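Local coordinates for LysR family transcriptional regulator (Vibrio vulnificus, PDB 5B7H), which probably acts as a LysR-type DNA-binding transcription factor of the OxyR kind, represented here by its regulatory domain, at residues T147-G159 with P166-L180. The protein carries 1 engineered substitution. Residues are numbered along the deposited sequence; the frame is centred on the assembly and turned at random. Where two conformers were deposited one is given.
Sequences TSLHTLVQMVANG and PQMAIDHGLLDNQNL
V153 of helix 149-157 is gripped on both methyls by the chain that follows helix 167-171, within the periplasmic-binding-protein-like regulatory domain of this LysR-type protein. Its CG2 rests 3.8 Å from L174 CD2, while CG1, set anti to the backbone N (chi1 165°), reaches L180 CD1 at 3.6 Å and also touches the amide of Q178. L174 works with both branches: CD2 touches both V153 CG2 and L149 CG, and CD1 lies 3.4 Å from H150 CD2, the leucine crossing the histidine at about a right angle. The H150 ring meets that of H150 of the second subunit, their planes about 10° apart, so this leucine packs beside the dimer interface. L149 continues the apolar surface toward P166 and A169. At the other end, L180 brings CD2 to 3.7 Å from A157 CA, with V156 CG1 at its flank.

Helix 167-171 closes in a Schellman motif at G173, and two successive beta turns then carry the chain round to Q178. That glutamine crosses V153 at about a right angle, and its amide plane is turned 60° from that of Q154, whose NE2 bonds to A27 O of the second subunit. Polar links between the segments run through water: one molecule joins A157 O to Q178 O, another accepts a hydrogen bond from Q178 NE2 and donates one to H150 O. NE2 has a second acceptor that fixes the amide's rotation: L174 O, 3.0 Å away, lies in the amide plane, and the NE2 donor in turn lies in the carbonyl plane of L174.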
loop_
_atom_site.group_PDB
_atom_site.type_symbol
_atom_site.label_atom_id
_atom_site.label_comp_id
_atom_site.label_asym_id
_atom_site.label_seq_id
_atom_site.Cartn_x
_atom_site.Cartn_y
_atom_site.Cartn_z
ATOM N N THR A 147 -10.734 1.191 -1.987
ATOM C CA THR A 147 -9.744 1.943 -2.744
ATOM C C THR A 147 -8.303 1.487 -2.501
ATOM O O THR A 147 -7.392 2.028 -3.127
ATOM C CB THR A 147 -9.936 3.435 -2.451
ATOM O OG1 THR A 147 -10.191 3.547 -1.039
ATOM C CG2 THR A 147 -11.193 3.896 -3.148
ATOM N N SER A 148 -8.071 0.492 -1.654
ATOM C CA SER A 148 -6.739 -0.111 -1.543
ATOM C C SER A 148 -6.918 -1.531 -1.014
ATOM O O SER A 148 -7.902 -1.844 -0.312
ATOM C CB SER A 148 -5.820 0.701 -0.600
ATOM O OG SER A 148 -6.187 0.535 0.766
ATOM N N LEU A 149 -5.958 -2.405 -1.347
ATOM C CA LEU A 149 -6.090 -3.762 -0.860
ATOM C C LEU A 149 -6.002 -3.810 0.677
ATOM O O LEU A 149 -6.703 -4.630 1.292
ATOM C CB LEU A 149 -4.973 -4.594 -1.502
ATOM C CG LEU A 149 -4.990 -6.114 -1.213
ATOM C CD1 LEU A 149 -6.278 -6.750 -1.629
ATOM C CD2 LEU A 149 -3.805 -6.834 -1.910
ATOM N N HIS A 150 -5.163 -2.968 1.314
ATOM C CA HIS A 150 -5.081 -3.020 2.780
ATOM C C HIS A 150 -6.399 -2.646 3.414
ATOM O O HIS A 150 -6.826 -3.276 4.397
ATOM C CB HIS A 150 -4.030 -2.035 3.268
ATOM C CG HIS A 150 -2.703 -2.281 2.661
ATOM N ND1 HIS A 150 -2.335 -1.736 1.444
ATOM C CD2 HIS A 150 -1.680 -3.072 3.061
ATOM C CE1 HIS A 150 -1.120 -2.168 1.135
ATOM N NE2 HIS A 150 -0.704 -2.983 2.096
ATOM N N THR A 151 -7.050 -1.609 2.890
ATOM C CA THR A 151 -8.302 -1.180 3.534
ATOM C C THR A 151 -9.448 -2.135 3.207
ATOM O O THR A 151 -10.352 -2.333 4.035
ATOM C CB THR A 151 -8.652 0.277 3.226
ATOM O OG1 THR A 151 -8.745 0.468 1.806
ATOM C CG2 THR A 151 -7.646 1.251 3.845
ATOM N N LEU A 152 -9.394 -2.778 2.043
ATOM C CA LEU A 152 -10.341 -3.842 1.744
ATOM C C LEU A 152 -10.243 -4.963 2.773
ATOM O O LEU A 152 -11.266 -5.424 3.333
ATOM C CB LEU A 152 -10.042 -4.370 0.343
ATOM C CG LEU A 152 -10.837 -5.565 -0.176
ATOM C CD1 LEU A 152 -12.314 -5.270 -0.150
ATOM C CD2 LEU A 152 -10.321 -5.876 -1.607
ATOM N N VAL A 153 -9.023 -5.434 3.032
ATOM C CA VAL A 153 -8.841 -6.521 3.984
ATOM C C VAL A 153 -9.244 -6.083 5.388
ATOM O O VAL A 153 -9.830 -6.873 6.158
ATOM C CB VAL A 153 -7.374 -6.964 3.923
ATOM C CG1 VAL A 153 -7.047 -7.844 5.166
ATOM C CG2 VAL A 153 -7.146 -7.707 2.579
ATOM N N GLN A 154 -8.982 -4.817 5.744
ATOM C CA GLN A 154 -9.400 -4.330 7.058
ATOM C C GLN A 154 -10.922 -4.337 7.200
ATOM O O GLN A 154 -11.435 -4.652 8.276
ATOM C CB GLN A 154 -8.858 -2.927 7.323
ATOM C CG GLN A 154 -7.328 -2.924 7.530
ATOM C CD GLN A 154 -6.656 -1.618 7.141
ATOM O OE1 GLN A 154 -7.309 -0.686 6.627
ATOM N NE2 GLN A 154 -5.347 -1.581 7.299
ATOM N N MET A 155 -11.665 -3.988 6.151
ATOM C CA MET A 155 -13.129 -4.084 6.246
ATOM C C MET A 155 -13.584 -5.528 6.437
ATOM O O MET A 155 -14.508 -5.797 7.220
ATOM C CB MET A 155 -13.828 -3.481 5.031
ATOM C CG MET A 155 -13.702 -1.966 4.998
ATOM S SD MET A 155 -14.659 -1.183 3.701
ATOM C CE MET A 155 -13.694 -1.583 2.243
ATOM N N VAL A 156 -12.928 -6.478 5.757
ATOM C CA VAL A 156 -13.254 -7.885 5.987
ATOM C C VAL A 156 -12.911 -8.252 7.421
ATOM O O VAL A 156 -13.672 -8.961 8.097
ATOM C CB VAL A 156 -12.518 -8.756 4.948
ATOM C CG1 VAL A 156 -12.673 -10.261 5.298
ATOM C CG2 VAL A 156 -13.094 -8.493 3.541
ATOM N N ALA A 157 -11.741 -7.790 7.907
ATOM C CA ALA A 157 -11.359 -8.055 9.304
ATOM C C ALA A 157 -12.336 -7.466 10.312
ATOM O O ALA A 157 -12.462 -7.966 11.431
ATOM C CB ALA A 157 -9.938 -7.593 9.593
ATOM N N ASN A 158 -13.003 -6.363 9.952
ATOM C CA ASN A 158 -14.045 -5.803 10.815
ATOM C C ASN A 158 -15.342 -6.615 10.782
ATOM O O ASN A 158 -16.313 -6.238 11.472
ATOM C CB ASN A 158 -14.295 -4.359 10.296
ATOM C CG ASN A 158 -15.155 -3.494 11.242
ATOM O OD1 ASN A 158 -15.003 -3.455 12.510
ATOM N ND2 ASN A 158 -15.955 -2.720 10.622
ATOM N N GLY A 159 -15.421 -7.639 9.929
ATOM C CA GLY A 159 -16.567 -8.533 9.881
ATOM C C GLY A 159 -17.618 -8.163 8.857
ATOM O O GLY A 159 -18.739 -8.707 8.904
ATOM N N PRO A 166 -4.977 -11.987 -3.560
ATOM C CA PRO A 166 -3.951 -12.778 -4.240
ATOM C C PRO A 166 -3.009 -13.451 -3.248
ATOM O O PRO A 166 -2.682 -12.918 -2.175
ATOM C CB PRO A 166 -3.206 -11.717 -5.074
ATOM C CG PRO A 166 -3.357 -10.444 -4.314
ATOM C CD PRO A 166 -4.718 -10.534 -3.600
ATOM N N GLN A 167 -2.566 -14.637 -3.656
ATOM C CA GLN A 167 -1.684 -15.448 -2.844
ATOM C C GLN A 167 -0.432 -14.703 -2.460
ATOM O O GLN A 167 0.029 -14.826 -1.316
ATOM C CB GLN A 167 -1.332 -16.753 -3.548
ATOM C CG GLN A 167 -0.609 -17.730 -2.592
ATOM C CD GLN A 167 -1.493 -18.178 -1.438
ATOM O OE1 GLN A 167 -2.660 -18.524 -1.651
ATOM N NE2 GLN A 167 -0.942 -18.200 -0.232
ATOM N N MET A 168 0.122 -13.879 -3.375
ATOM C CA MET A 168 1.363 -13.221 -2.983
ATOM C C MET A 168 1.174 -12.283 -1.796
ATOM O O MET A 168 2.117 -12.046 -1.030
ATOM C CB MET A 168 2.030 -12.512 -4.167
ATOM C CG MET A 168 1.164 -11.408 -4.764
ATOM S SD MET A 168 2.073 -10.401 -6.004
ATOM C CE MET A 168 2.346 -11.638 -7.291
ATOM N N ALA A 169 -0.025 -11.717 -1.634
ATOM C CA ALA A 169 -0.263 -10.874 -0.457
ATOM C C ALA A 169 -0.274 -11.703 0.819
ATOM O O ALA A 169 0.289 -11.273 1.856
ATOM C CB ALA A 169 -1.572 -10.093 -0.636
ATOM N N ILE A 170 -0.929 -12.869 0.772
ATOM C CA ILE A 170 -0.939 -13.759 1.926
ATOM C C ILE A 170 0.475 -14.177 2.282
ATOM O O ILE A 170 0.867 -14.168 3.471
ATOM C CB ILE A 170 -1.811 -14.987 1.630
ATOM C CG1 ILE A 170 -3.239 -14.534 1.343
ATOM C CG2 ILE A 170 -1.782 -15.906 2.825
ATOM C CD1 ILE A 170 -4.128 -15.695 0.886
ATOM N N ASP A 171 1.264 -14.531 1.258
ATOM C CA ASP A 171 2.627 -15.019 1.515
ATOM C C ASP A 171 3.537 -13.937 2.096
ATOM O O ASP A 171 4.550 -14.275 2.726
ATOM C CB ASP A 171 3.213 -15.503 0.201
ATOM C CG ASP A 171 2.548 -16.796 -0.297
ATOM O OD1 ASP A 171 2.787 -17.190 -1.468
ATOM O OD2 ASP A 171 1.779 -17.438 0.459
ATOM N N HIS A 172 3.152 -12.672 1.968
ATOM C CA HIS A 172 3.877 -11.507 2.466
ATOM C C HIS A 172 3.270 -10.911 3.721
ATOM O O HIS A 172 3.616 -9.779 4.110
ATOM C CB HIS A 172 4.041 -10.488 1.333
ATOM C CG HIS A 172 5.219 -10.793 0.466
ATOM N ND1 HIS A 172 6.494 -10.358 0.773
ATOM C CD2 HIS A 172 5.332 -11.543 -0.660
ATOM C CE1 HIS A 172 7.343 -10.831 -0.128
ATOM N NE2 HIS A 172 6.666 -11.539 -1.014
ATOM N N GLY A 173 2.396 -11.649 4.372
ATOM C CA GLY A 173 1.930 -11.288 5.697
ATOM C C GLY A 173 0.773 -10.306 5.779
ATOM O O GLY A 173 0.548 -9.739 6.853
ATOM N N LEU A 174 0.066 -10.046 4.676
ATOM C CA LEU A 174 -0.975 -9.018 4.702
ATOM C C LEU A 174 -2.018 -9.341 5.772
ATOM O O LEU A 174 -2.616 -8.401 6.361
ATOM C CB LEU A 174 -1.634 -8.923 3.312
ATOM C CG LEU A 174 -2.689 -7.797 3.205
ATOM C CD1 LEU A 174 -2.027 -6.423 3.287
ATOM C CD2 LEU A 174 -3.406 -7.986 1.866
ATOM N N LEU A 175 -2.266 -10.643 6.022
ATOM C CA LEU A 175 -3.321 -10.992 6.969
ATOM C C LEU A 175 -2.836 -11.078 8.407
ATOM O O LEU A 175 -3.663 -11.285 9.311
ATOM C CB LEU A 175 -3.974 -12.326 6.596
ATOM C CG LEU A 175 -4.274 -12.484 5.101
ATOM C CD1 LEU A 175 -4.975 -13.811 4.899
ATOM C CD2 LEU A 175 -5.097 -11.370 4.530
ATOM N N ASP A 176 -1.559 -10.876 8.658
ATOM C CA ASP A 176 -1.033 -11.069 10.022
ATOM C C ASP A 176 -1.776 -10.203 11.039
ATOM O O ASP A 176 -2.056 -8.995 10.828
ATOM C CB ASP A 176 0.428 -10.659 10.081
ATOM C CG ASP A 176 1.362 -11.725 9.536
ATOM O OD1 ASP A 176 0.930 -12.886 9.303
ATOM O OD2 ASP A 176 2.562 -11.375 9.358
ATOM N N ASN A 177 -2.115 -10.839 12.156
ATOM C CA ASN A 177 -2.715 -10.160 13.299
ATOM C C ASN A 177 -4.109 -9.579 13.015
ATOM O O ASN A 177 -4.642 -8.827 13.853
ATOM C CB ASN A 177 -1.761 -9.113 13.921
ATOM C CG ASN A 177 -0.562 -9.745 14.480
ATOM O OD1 ASN A 177 -0.693 -10.726 15.184
ATOM N ND2 ASN A 177 0.618 -9.193 14.206
ATOM N N GLN A 178 -4.763 -9.997 11.937
ATOM C CA GLN A 178 -6.116 -9.510 11.648
ATOM C C GLN A 178 -7.186 -10.550 11.865
ATOM O O GLN A 178 -8.352 -10.282 11.583
ATOM C CB GLN A 178 -6.195 -8.959 10.212
ATOM C CG GLN A 178 -5.139 -7.854 10.007
ATOM C CD GLN A 178 -5.543 -6.908 8.904
ATOM O OE1 GLN A 178 -6.489 -6.159 9.078
ATOM N NE2 GLN A 178 -4.843 -6.961 7.756
ATOM N N ASN A 179 -6.812 -11.733 12.367
ATOM C CA ASN A 179 -7.745 -12.801 12.758
ATOM C C ASN A 179 -8.662 -13.234 11.605
ATOM O O ASN A 179 -9.869 -13.393 11.796
ATOM C CB ASN A 179 -8.541 -12.384 14.005
ATOM C CG ASN A 179 -8.990 -13.557 14.813
ATOM O OD1 ASN A 179 -8.596 -14.682 14.533
ATOM N ND2 ASN A 179 -9.833 -13.322 15.799
ATOM N N LEU A 180 -8.078 -13.480 10.418
ATOM C CA LEU A 180 -8.801 -13.861 9.210
ATOM C C LEU A 180 -8.602 -15.342 8.921
ATOM O O LEU A 180 -7.676 -15.999 9.432
ATOM C CB LEU A 180 -8.302 -13.063 8.000
ATOM C CG LEU A 180 -8.499 -11.554 8.225
ATOM C CD1 LEU A 180 -7.737 -10.779 7.193
ATOM C CD2 LEU A 180 -9.971 -11.240 8.160
HETATM O O HOH W 1 -4.917 -4.967 5.635
HETATM O O HOH W 2 -11.051 -10.138 12.358
#